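Local structure of protein SSD1 (Saccharomyces cerevisiae S288C, 7AM1) at residues V397-T400 and S401-E405; N428-P431 and Q432-D436. The protein binds mRNA untranslated regions and represses translation as a non-enzymatic member of the RNase II family, with links to cell-cycle control and stress response. One frame throughout, in Å; residues are numbered along the deposited sequence.

Contact 1 (V397-T400 and S401-E405); sequences VDVT and SHIEE
The carbonyl oxygen of D398 is the main polar focus of this local turn, gripped from the side chain of S401 and more loosely from two further groups. S401 OG donates to D398 O at 2.6 Å, lying in the carbonyl plane with a C=O...donor angle of 151°; the hydroxyl is brought there by chi1 of 72°, which sets OG between the backbone N and carbonyl carbon of its own residue. H402 ND1 adds a weak bond to D398 O at 3.3 Å, and S401 N another weak one. Among the backbone bonds, H402 N reaches V399 O at 2.9 Å and I403 N reaches T400 O at 3.2 Å, both i to i+3. Between 397-400 and 401-405 the apolar contact is V399 CG1 against I403 CD1 at 3.9 Å, two side chains running alongside each other and pointing the same way. D398 OD2 forms a salt bridge with R355, and K677 NZ donates a hydrogen bond to T400 OG1, tying the turn to helix 668-681. The arrangement is an inverse gamma turn centred on D398 running into a short 3-10 turn, here leading from strand 389-397 of the RNB domain toward helix 408-416.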
loop_
_atom_site.group_PDB
_atom_site.type_symbol
_atom_site.label_atom_id
_atom_site.label_comp_id
_atom_site.label_asym_id
_atom_site.label_seq_id
_atom_site.Cartn_x
_atom_site.Cartn_y
_atom_site.Cartn_z
ATOM N N VAL A 397 1.841 -4.879 25.205
ATOM C CA VAL A 397 3.057 -5.510 25.707
ATOM C C VAL A 397 4.154 -4.464 25.862
ATOM O O VAL A 397 4.418 -3.674 24.949
ATOM C CB VAL A 397 3.497 -6.649 24.770
ATOM C CG1 VAL A 397 4.859 -7.181 25.194
ATOM C CG2 VAL A 397 2.467 -7.760 24.768
ATOM N N ASP A 398 4.805 -4.467 27.025
ATOM C CA ASP A 398 5.881 -3.520 27.329
ATOM C C ASP A 398 7.202 -4.116 26.844
ATOM O O ASP A 398 8.056 -4.552 27.618
ATOM C CB ASP A 398 5.903 -3.202 28.820
ATOM C CG ASP A 398 6.874 -2.081 29.181
ATOM O OD1 ASP A 398 7.667 -1.649 28.315
ATOM O OD2 ASP A 398 6.833 -1.622 30.344
ATOM N N VAL A 399 7.344 -4.131 25.515
ATOM C CA VAL A 399 8.468 -4.814 24.883
ATOM C C VAL A 399 9.789 -4.250 25.384
ATOM O O VAL A 399 10.721 -5.002 25.693
ATOM C CB VAL A 399 8.370 -4.711 23.348
ATOM C CG1 VAL A 399 9.540 -5.427 22.694
ATOM C CG2 VAL A 399 7.065 -5.288 22.845
ATOM N N THR A 400 9.899 -2.918 25.468
ATOM C CA THR A 400 11.190 -2.304 25.758
ATOM C C THR A 400 11.648 -2.556 27.189
ATOM O O THR A 400 12.842 -2.417 27.473
ATOM C CB THR A 400 11.162 -0.794 25.481
ATOM O OG1 THR A 400 10.242 -0.141 26.360
ATOM C CG2 THR A 400 10.765 -0.516 24.030
ATOM N N SER A 401 10.740 -2.922 28.094
ATOM C CA SER A 401 11.167 -3.351 29.419
ATOM C C SER A 401 11.941 -4.664 29.378
ATOM O O SER A 401 12.506 -5.058 30.402
ATOM C CB SER A 401 9.960 -3.487 30.350
ATOM O OG SER A 401 9.177 -4.619 30.017
ATOM N N HIS A 402 11.969 -5.348 28.233
ATOM C CA HIS A 402 12.737 -6.574 28.068
ATOM C C HIS A 402 13.964 -6.382 27.186
ATOM O O HIS A 402 14.621 -7.368 26.836
ATOM C CB HIS A 402 11.861 -7.679 27.476
ATOM C CG HIS A 402 10.707 -8.068 28.343
ATOM N ND1 HIS A 402 9.470 -7.467 28.253
ATOM C CD2 HIS A 402 10.601 -9.004 29.316
ATOM C CE1 HIS A 402 8.651 -8.017 29.131
ATOM N NE2 HIS A 402 9.313 -8.951 29.792
ATOM N N ILE A 403 14.281 -5.145 26.810
ATOM C CA ILE A 403 15.374 -4.868 25.884
ATOM C C ILE A 403 16.174 -3.696 26.434
ATOM O O ILE A 403 15.620 -2.614 26.656
ATOM C CB ILE A 403 14.867 -4.554 24.463
ATOM C CG1 ILE A 403 14.117 -5.770 23.898
ATOM C CG2 ILE A 403 16.030 -4.128 23.570
ATOM C CD1 ILE A 403 13.474 -5.562 22.526
ATOM N N GLU A 404 17.472 -3.901 26.629
ATOM C CA GLU A 404 18.360 -2.826 27.052
ATOM C C GLU A 404 18.640 -1.929 25.852
ATOM O O GLU A 404 19.121 -2.402 24.815
ATOM C CB GLU A 404 19.650 -3.402 27.630
ATOM C CG GLU A 404 20.647 -2.359 28.125
ATOM N N GLU A 405 18.318 -0.645 25.982
ATOM C CA GLU A 405 18.521 0.295 24.888
ATOM C C GLU A 405 19.988 0.323 24.478
ATOM O O GLU A 405 20.881 0.466 25.317
ATOM C CB GLU A 405 18.046 1.684 25.313
ATOM C CG GLU A 405 18.165 2.759 24.249
ATOM C CD GLU A 405 17.464 4.042 24.655
ATOM O OE1 GLU A 405 17.135 4.182 25.853
ATOM O OE2 GLU A 405 17.242 4.909 23.784
#

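Contact 2 (N428-P431 and Q432-D436)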
loop_
_atom_site.group_PDB
_atom_site.type_symbol
_atom_site.label_atom_id
_atom_site.label_comp_id
_atom_site.label_asym_id
_atom_site.label_seq_id
_atom_site.Cartn_x
_atom_site.Cartn_y
_atom_site.Cartn_z
ATOM N N ASN A 428 9.358 -11.579 11.184
ATOM C CA ASN A 428 9.204 -10.923 12.471
ATOM C C ASN A 428 10.023 -9.637 12.532
ATOM O O ASN A 428 10.981 -9.441 11.783
ATOM C CB ASN A 428 9.664 -11.833 13.612
ATOM C CG ASN A 428 8.896 -13.128 13.683
ATOM O OD1 ASN A 428 7.704 -13.181 13.374
ATOM N ND2 ASN A 428 9.577 -14.189 14.108
ATOM N N LEU A 429 9.645 -8.758 13.458
ATOM C CA LEU A 429 10.546 -7.677 13.838
ATOM C C LEU A 429 11.627 -8.196 14.777
ATOM O O LEU A 429 12.815 -7.908 14.595
ATOM C CB LEU A 429 9.766 -6.541 14.500
ATOM C CG LEU A 429 10.594 -5.374 15.046
ATOM C CD1 LEU A 429 11.321 -4.662 13.917
ATOM C CD2 LEU A 429 9.716 -4.403 15.823
ATOM N N LEU A 430 11.227 -8.981 15.763
ATOM C CA LEU A 430 12.071 -9.432 16.856
ATOM C C LEU A 430 12.477 -10.883 16.662
ATOM O O LEU A 430 11.951 -11.585 15.794
ATOM C CB LEU A 430 11.323 -9.269 18.180
ATOM C CG LEU A 430 10.871 -7.843 18.501
ATOM C CD1 LEU A 430 9.883 -7.835 19.656
ATOM C CD2 LEU A 430 12.074 -6.969 18.813
ATOM N N PRO A 431 13.428 -11.370 17.458
ATOM C CA PRO A 431 13.743 -12.802 17.425
ATOM C C PRO A 431 12.523 -13.631 17.785
ATOM O O PRO A 431 11.665 -13.209 18.566
ATOM C CB PRO A 431 14.854 -12.952 18.472
ATOM C CG PRO A 431 15.448 -11.588 18.604
ATOM C CD PRO A 431 14.306 -10.633 18.384
ATOM N N GLN A 432 12.456 -14.833 17.206
ATOM C CA GLN A 432 11.346 -15.735 17.488
ATOM C C GLN A 432 11.156 -15.921 18.985
ATOM O O GLN A 432 10.022 -16.014 19.470
ATOM C CB GLN A 432 11.587 -17.090 16.821
ATOM C CG GLN A 432 10.721 -17.344 15.606
ATOM C CD GLN A 432 9.247 -17.386 15.948
ATOM O OE1 GLN A 432 8.873 -17.633 17.093
ATOM N NE2 GLN A 432 8.401 -17.141 14.956
ATOM N N SER A 433 12.260 -15.958 19.737
ATOM C CA SER A 433 12.177 -16.158 21.179
ATOM C C SER A 433 11.376 -15.055 21.857
ATOM O O SER A 433 10.721 -15.305 22.875
ATOM C CB SER A 433 13.585 -16.232 21.773
ATOM O OG SER A 433 14.304 -15.035 21.524
ATOM N N PHE A 434 11.416 -13.834 21.319
ATOM C CA PHE A 434 10.627 -12.747 21.890
ATOM C C PHE A 434 9.144 -12.945 21.611
ATOM O O PHE A 434 8.306 -12.792 22.507
ATOM C CB PHE A 434 11.100 -11.403 21.336
ATOM C CG PHE A 434 12.330 -10.869 22.007
ATOM C CD1 PHE A 434 13.541 -11.536 21.901
ATOM C CD2 PHE A 434 12.281 -9.692 22.730
ATOM C CE1 PHE A 434 14.675 -11.043 22.513
ATOM C CE2 PHE A 434 13.411 -9.193 23.344
ATOM C CZ PHE A 434 14.610 -9.869 23.237
ATOM N N ASN A 435 8.798 -13.272 20.363
ATOM C CA ASN A 435 7.409 -13.553 20.020
ATOM C C ASN A 435 6.825 -14.618 20.937
ATOM O O ASN A 435 5.762 -14.427 21.539
ATOM C CB ASN A 435 7.318 -14.003 18.561
ATOM C CG ASN A 435 7.523 -12.866 17.585
ATOM O OD1 ASN A 435 8.079 -11.827 17.929
ATOM N ND2 ASN A 435 7.077 -13.063 16.353
ATOM N N ASP A 436 7.520 -15.752 21.059
ATOM C CA ASP A 436 7.001 -16.874 21.832
ATOM C C ASP A 436 6.819 -16.509 23.302
ATOM O O ASP A 436 5.796 -16.846 23.910
ATOM C CB ASP A 436 7.943 -18.073 21.698
ATOM C CG ASP A 436 7.968 -18.651 20.293
ATOM O OD1 ASP A 436 7.156 -18.226 19.441
ATOM O OD2 ASP A 436 8.819 -19.530 20.039
HETATM O O HOH W 1 8.322 -9.551 16.218
#
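With chi1 of -80° for F434, and a similar torsion for L430, each CG stands opposite its own carbonyl carbon, beside the backbone N, and the two side chains cross at about a right angle. Their closest approach is at the roots, L430 CB to F434 CB at 3.8 Å. The phenyl group meanwhile runs alongside the P431 ring, both pointing the same way, with P431 CD 3.7 Å from F434 CD1; the proline and L430 CB both approach the ring obliquely.

P431 occupies the N-cap position, and its carbonyl oxygen receives the first turn of the helix. F434 N bonds to P431 O at 2.8 Å, with the donor 52° out of the carbonyl plane, while the 3.4 Å bond from N435 N to P431 O is weak although straighter. The N435 side chain turns back over the preceding loop: its OD1 accepts from a water at 2.9 Å, and that water in turn accepts from L430 N at 3.0 Å, a bridge that satisfies two polar atoms of buried residues. The N428 and N435 amides meet with their planes 56° apart.

S433 OG is held by F342 O and Q432 N by E338. Just after strand 426-427, the start of helix 432-438 packs on V409 of helix 408-416 through F434, while the loop before it reaches both that helix and H670 of helix 668-681 through L429 and L430.

How the contacts relate
Contacts 1 and 2 are both largely buried, their centres about 13 Å apart, and they touch directly: I403 CG1 lies 3.5 Å from F434 CE2, and V399 CG1 lies 3.9 Å from L430 CD1. The apolar pair of 397-405 therefore continues into that of 428-436, joining both in one buried apolar cluster. The two also share helices 408-416 and 668-681 as neighbours. Both centre on a backbone carbonyl. In contact 1, a turn leaving a strand, D398 O is gripped by a side-chain hydroxyl, and R355 and helix 668-681 hold the turn through D398 and T400. In contact 2 the N-cap carbonyl P431 O takes backbone N-H groups, with more apolar packing and a water added, and Q432 is exposed.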